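Local coordinates for protein transferrin (Manduca sexta, PDB 6WB6) that binds a single ferric ion together with carbonate and transports iron as a secreted insect transferrin, at residues Asp106-Asn119 and Thr157-Ser169. Sequence-based numbering, arbitrary orientation.
Sequences DQLKGLRSCHTGVN and TFFAKSCIVGKWS. With CO3 (carbonate ion), chain G.
Ser113 OG lies between two polar partners: His115 NE2 at 2.9 Å, a hydrogen bond in which either atom may donate, and Ser162 OG at 2.6 Å, whose proton has another possible acceptor. Ser113 OG sits between its own backbone N and carbonyl carbon (chi1 64°), and lies at the edge of the His115 ring, in its plane. His115 ND1 is hydrogen-bonded to Gly123 O, so both ring nitrogens have partners and the ring's rotation is fixed. Ile164 CD1 lies over the centre of one face of this imidazole, 3.7 Å from its centroid. The imidazole edge turns toward the face of Phe159 in an offset edge-to-face pair, planes at 63°. Ser113 CB makes a CH-pi contact over the centre of one face of that phenyl ring, and Phe158 CD2 lies over the opposite face, toward its rim. Phe158 in turn lies against Lys109, whose CA is 3.7 Å from the ring centroid.

The backbones run side by side in the same direction. Ser113 N donates a hydrogen bond to Lys161 O, and Cys163 N to Ser113 O. Beyond the strands, Val118 N hydrogen-bonds to Val165 O at 2.8 Å. Val118 CB also packs on Trp168 CD1, 3.8 Å away.

Disulfides tie Cys114 to Cys210 and Cys163 to Cys189. Strand 112-114 lies between 218-222 and the weakly bonded strand 161-163, parallel to both. Past its end, Thr116 OG1 donates a hydrogen bond to carbonate O2 at 2.8 Å, with Arg120, Val122 and Gly123 completing the grip: the transferrin anion site, on the loop between strand 112-114 and the start of helix 121-131.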
loop_
_atom_site.group_PDB
_atom_site.type_symbol
_atom_site.label_atom_id
_atom_site.label_comp_id
_atom_site.label_asym_id
_atom_site.label_seq_id
_atom_site.Cartn_x
_atom_site.Cartn_y
_atom_site.Cartn_z
ATOM N N ASP A 106 -31.364 5.256 14.691
ATOM C CA ASP A 106 -31.946 5.284 13.357
ATOM C C ASP A 106 -32.128 6.714 12.870
ATOM O O ASP A 106 -32.102 6.973 11.664
ATOM C CB ASP A 106 -33.288 4.559 13.354
ATOM C CG ASP A 106 -33.138 3.066 13.450
ATOM O OD1 ASP A 106 -31.989 2.598 13.535
ATOM O OD2 ASP A 106 -34.167 2.356 13.435
ATOM N N GLN A 107 -32.309 7.643 13.783
ATOM C CA GLN A 107 -32.554 9.033 13.454
ATOM C C GLN A 107 -31.288 9.792 13.118
ATOM O O GLN A 107 -31.346 11.006 12.906
ATOM C CB GLN A 107 -33.298 9.684 14.613
ATOM C CG GLN A 107 -34.734 9.135 14.722
ATOM C CD GLN A 107 -35.302 9.253 16.105
ATOM O OE1 GLN A 107 -34.954 10.158 16.854
ATOM N NE2 GLN A 107 -36.181 8.328 16.463
ATOM N N LEU A 108 -30.143 9.111 13.048
ATOM C CA LEU A 108 -28.973 9.750 12.467
ATOM C C LEU A 108 -29.152 9.927 10.973
ATOM O O LEU A 108 -28.434 10.726 10.361
ATOM C CB LEU A 108 -27.704 8.944 12.771
ATOM C CG LEU A 108 -27.248 9.021 14.244
ATOM C CD1 LEU A 108 -26.027 8.154 14.487
ATOM C CD2 LEU A 108 -26.980 10.480 14.684
ATOM N N LYS A 109 -30.131 9.233 10.401
ATOM C CA LYS A 109 -30.390 9.312 8.970
ATOM C C LYS A 109 -30.798 10.724 8.602
ATOM O O LYS A 109 -31.573 11.363 9.309
ATOM C CB LYS A 109 -31.508 8.347 8.555
ATOM C CG LYS A 109 -31.879 8.427 7.045
ATOM C CD LYS A 109 -33.065 7.512 6.713
ATOM C CE LYS A 109 -32.890 6.711 5.388
ATOM N NZ LYS A 109 -32.693 7.563 4.169
ATOM N N GLY A 110 -30.288 11.198 7.476
ATOM C CA GLY A 110 -30.621 12.504 7.001
ATOM C C GLY A 110 -29.882 13.632 7.680
ATOM O O GLY A 110 -30.083 14.793 7.303
ATOM N N LEU A 111 -29.022 13.338 8.646
ATOM C CA LEU A 111 -28.302 14.396 9.335
ATOM C C LEU A 111 -27.082 14.831 8.532
ATOM O O LEU A 111 -26.565 14.092 7.690
ATOM C CB LEU A 111 -27.862 13.943 10.718
ATOM C CG LEU A 111 -28.937 13.629 11.748
ATOM C CD1 LEU A 111 -28.230 13.276 13.043
ATOM C CD2 LEU A 111 -29.868 14.759 11.968
ATOM N N ARG A 112 -26.634 16.059 8.792
ATOM C CA ARG A 112 -25.336 16.515 8.331
ATOM C C ARG A 112 -24.265 16.054 9.318
ATOM O O ARG A 112 -24.257 16.487 10.477
ATOM C CB ARG A 112 -25.331 18.031 8.187
ATOM C CG ARG A 112 -26.450 18.602 7.318
ATOM C CD ARG A 112 -26.251 20.103 7.182
ATOM N NE ARG A 112 -26.537 20.765 8.450
ATOM C CZ ARG A 112 -27.763 21.024 8.883
ATOM N NH1 ARG A 112 -28.801 20.698 8.124
ATOM N NH2 ARG A 112 -27.947 21.612 10.057
ATOM N N SER A 113 -23.348 15.201 8.844
ATOM C CA SER A 113 -22.436 14.425 9.680
ATOM C C SER A 113 -21.004 14.917 9.554
ATOM O O SER A 113 -20.551 15.259 8.463
ATOM C CB SER A 113 -22.479 12.941 9.297
ATOM O OG SER A 113 -22.006 12.725 7.980
ATOM N N CYS A 114 -20.293 14.934 10.685
ATOM C CA CYS A 114 -18.935 15.446 10.766
ATOM C C CYS A 114 -18.002 14.323 11.180
ATOM O O CYS A 114 -18.093 13.808 12.301
ATOM C CB CYS A 114 -18.837 16.604 11.762
ATOM S SG CYS A 114 -19.954 17.966 11.466
ATOM N N HIS A 115 -17.075 13.987 10.298
ATOM C CA HIS A 115 -16.232 12.820 10.441
ATOM C C HIS A 115 -14.791 13.273 10.547
ATOM O O HIS A 115 -14.406 14.318 10.013
ATOM C CB HIS A 115 -16.379 11.863 9.235
ATOM C CG HIS A 115 -17.764 11.304 9.074
ATOM N ND1 HIS A 115 -18.125 10.056 9.532
ATOM C CD2 HIS A 115 -18.883 11.840 8.535
ATOM C CE1 HIS A 115 -19.409 9.853 9.304
ATOM N NE2 HIS A 115 -19.887 10.910 8.676
ATOM N N THR A 116 -13.984 12.463 11.216
ATOM C CA THR A 116 -12.557 12.750 11.273
ATOM C C THR A 116 -11.945 12.668 9.890
ATOM O O THR A 116 -11.263 13.592 9.435
ATOM C CB THR A 116 -11.871 11.773 12.214
ATOM O OG1 THR A 116 -12.044 10.439 11.722
ATOM C CG2 THR A 116 -12.463 11.893 13.569
ATOM N N GLY A 117 -12.187 11.560 9.207
ATOM C CA GLY A 117 -11.666 11.369 7.877
ATOM C C GLY A 117 -11.813 9.920 7.489
ATOM O O GLY A 117 -12.107 9.059 8.317
ATOM N N VAL A 118 -11.574 9.654 6.209
ATOM C CA VAL A 118 -11.807 8.313 5.688
ATOM C C VAL A 118 -10.852 7.312 6.328
ATOM O O VAL A 118 -9.680 7.606 6.603
ATOM C CB VAL A 118 -11.684 8.279 4.156
ATOM C CG1 VAL A 118 -10.249 8.443 3.700
ATOM C CG2 VAL A 118 -12.281 6.964 3.627
ATOM N N ASN A 119 -11.363 6.107 6.541
ATOM C CA ASN A 119 -10.616 4.941 6.981
ATOM C C ASN A 119 -10.096 5.082 8.393
ATOM O O ASN A 119 -9.233 4.319 8.807
ATOM C CB ASN A 119 -9.461 4.638 6.034
ATOM C CG ASN A 119 -9.945 4.177 4.682
ATOM O OD1 ASN A 119 -10.947 3.490 4.592
ATOM N ND2 ASN A 119 -9.254 4.579 3.628
ATOM N N THR A 157 -25.824 8.460 0.921
ATOM C CA THR A 157 -27.260 8.221 0.878
ATOM C C THR A 157 -27.923 8.271 2.254
ATOM O O THR A 157 -29.128 8.526 2.337
ATOM C CB THR A 157 -27.502 6.844 0.236
ATOM O OG1 THR A 157 -27.278 6.951 -1.171
ATOM C CG2 THR A 157 -28.897 6.312 0.512
ATOM N N PHE A 158 -27.182 8.027 3.330
ATOM C CA PHE A 158 -27.777 8.015 4.664
ATOM C C PHE A 158 -27.725 9.404 5.288
ATOM O O PHE A 158 -28.716 9.896 5.833
ATOM C CB PHE A 158 -27.036 7.000 5.538
ATOM C CG PHE A 158 -27.639 6.769 6.915
ATOM C CD1 PHE A 158 -28.802 6.035 7.085
ATOM C CD2 PHE A 158 -26.992 7.216 8.041
ATOM C CE1 PHE A 158 -29.312 5.787 8.345
ATOM C CE2 PHE A 158 -27.503 6.958 9.310
ATOM C CZ PHE A 158 -28.656 6.251 9.455
ATOM N N PHE A 159 -26.569 10.037 5.229
ATOM C CA PHE A 159 -26.419 11.392 5.709
ATOM C C PHE A 159 -26.770 12.356 4.583
ATOM O O PHE A 159 -26.609 12.046 3.400
ATOM C CB PHE A 159 -24.993 11.613 6.232
ATOM C CG PHE A 159 -24.634 10.713 7.414
ATOM C CD1 PHE A 159 -25.377 10.755 8.585
ATOM C CD2 PHE A 159 -23.570 9.841 7.349
ATOM C CE1 PHE A 159 -25.065 9.934 9.675
ATOM C CE2 PHE A 159 -23.247 9.023 8.428
ATOM C CZ PHE A 159 -23.991 9.080 9.598
ATOM N N ALA A 160 -27.343 13.492 4.967
ATOM C CA ALA A 160 -27.659 14.540 4.004
ATOM C C ALA A 160 -26.390 15.120 3.421
ATOM O O ALA A 160 -26.260 15.287 2.207
ATOM C CB ALA A 160 -28.469 15.648 4.686
ATOM N N LYS A 161 -25.459 15.473 4.291
ATOM C CA LYS A 161 -24.161 15.973 3.909
ATOM C C LYS A 161 -23.178 15.446 4.935
ATOM O O LYS A 161 -23.565 15.067 6.046
ATOM C CB LYS A 161 -24.119 17.508 3.880
ATOM C CG LYS A 161 -25.101 18.173 2.975
ATOM C CD LYS A 161 -24.833 19.687 2.923
ATOM C CE LYS A 161 -25.539 20.326 1.742
ATOM N NZ LYS A 161 -25.580 21.798 1.889
ATOM N N SER A 162 -21.907 15.410 4.562
ATOM C CA SER A 162 -20.888 15.005 5.518
ATOM C C SER A 162 -19.607 15.771 5.236
ATOM O O SER A 162 -19.518 16.553 4.283
ATOM C CB SER A 162 -20.650 13.506 5.468
ATOM O OG SER A 162 -21.876 12.781 5.401
ATOM N N CYS A 163 -18.623 15.573 6.112
ATOM C CA CYS A 163 -17.237 15.894 5.799
ATOM C C CYS A 163 -16.393 14.651 6.035
ATOM O O CYS A 163 -16.114 14.301 7.191
ATOM C CB CYS A 163 -16.695 17.058 6.641
ATOM S SG CYS A 163 -14.981 17.357 6.238
ATOM N N ILE A 164 -15.934 14.019 4.950
ATOM C CA ILE A 164 -15.112 12.818 5.082
ATOM C C ILE A 164 -13.915 12.930 4.153
ATOM O O ILE A 164 -13.921 12.385 3.039
ATOM C CB ILE A 164 -15.909 11.532 4.807
ATOM C CG1 ILE A 164 -17.116 11.425 5.727
ATOM C CG2 ILE A 164 -15.024 10.324 5.111
ATOM C CD1 ILE A 164 -17.949 10.129 5.490
ATOM N N VAL A 165 -12.864 13.602 4.628
ATOM C CA VAL A 165 -11.709 13.932 3.800
ATOM C C VAL A 165 -10.750 12.756 3.708
ATOM O O VAL A 165 -10.855 11.773 4.452
ATOM C CB VAL A 165 -10.958 15.176 4.320
ATOM C CG1 VAL A 165 -11.898 16.280 4.606
ATOM C CG2 VAL A 165 -10.168 14.876 5.569
ATOM N N GLY A 166 -9.794 12.870 2.814
ATOM C CA GLY A 166 -8.698 11.924 2.749
ATOM C C GLY A 166 -8.719 11.141 1.454
ATOM O O GLY A 166 -9.479 11.431 0.525
ATOM N N LYS A 167 -7.874 10.118 1.408
ATOM C CA LYS A 167 -7.716 9.293 0.212
ATOM C C LYS A 167 -8.734 8.159 0.273
ATOM O O LYS A 167 -8.518 7.145 0.937
ATOM C CB LYS A 167 -6.285 8.778 0.113
ATOM C CG LYS A 167 -5.218 9.856 0.012
ATOM C CD LYS A 167 -5.661 11.067 -0.790
ATOM C CE LYS A 167 -4.500 11.785 -1.483
ATOM N NZ LYS A 167 -3.745 12.687 -0.576
ATOM N N TRP A 168 -9.861 8.353 -0.398
ATOM C CA TRP A 168 -10.905 7.332 -0.456
ATOM C C TRP A 168 -10.462 6.121 -1.276
ATOM O O TRP A 168 -10.847 4.981 -0.983
ATOM C CB TRP A 168 -12.158 7.919 -1.084
ATOM C CG TRP A 168 -12.765 9.060 -0.399
ATOM C CD1 TRP A 168 -12.318 9.708 0.724
ATOM C CD2 TRP A 168 -13.955 9.729 -0.810
ATOM N NE1 TRP A 168 -13.175 10.729 1.039
ATOM C CE2 TRP A 168 -14.189 10.769 0.112
ATOM C CE3 TRP A 168 -14.861 9.538 -1.868
ATOM C CZ2 TRP A 168 -15.286 11.627 -0.001
ATOM C CZ3 TRP A 168 -15.922 10.370 -1.988
ATOM C CH2 TRP A 168 -16.150 11.406 -1.051
ATOM N N SER A 169 -9.703 6.366 -2.336
ATOM C CA SER A 169 -9.052 5.327 -3.100
ATOM C C SER A 169 -7.556 5.576 -3.146
ATOM O O SER A 169 -7.135 6.722 -3.317
ATOM C CB SER A 169 -9.580 5.259 -4.545
ATOM O OG SER A 169 -8.686 4.500 -5.337
HETATM C C CO3 G . -10.043 8.302 14.213
HETATM O O1 CO3 G . -8.990 8.922 13.771
HETATM O O2 CO3 G . -11.142 8.518 13.587
HETATM O O3 CO3 G . -10.037 7.484 15.221
HETATM O O HOH W 1 -31.362 10.210 4.297
HETATM O O HOH W 2 -13.257 14.582 7.424
HETATM O O HOH W 3 -10.100 3.408 1.063
HETATM O O HOH W 4 -7.052 6.697 3.200
#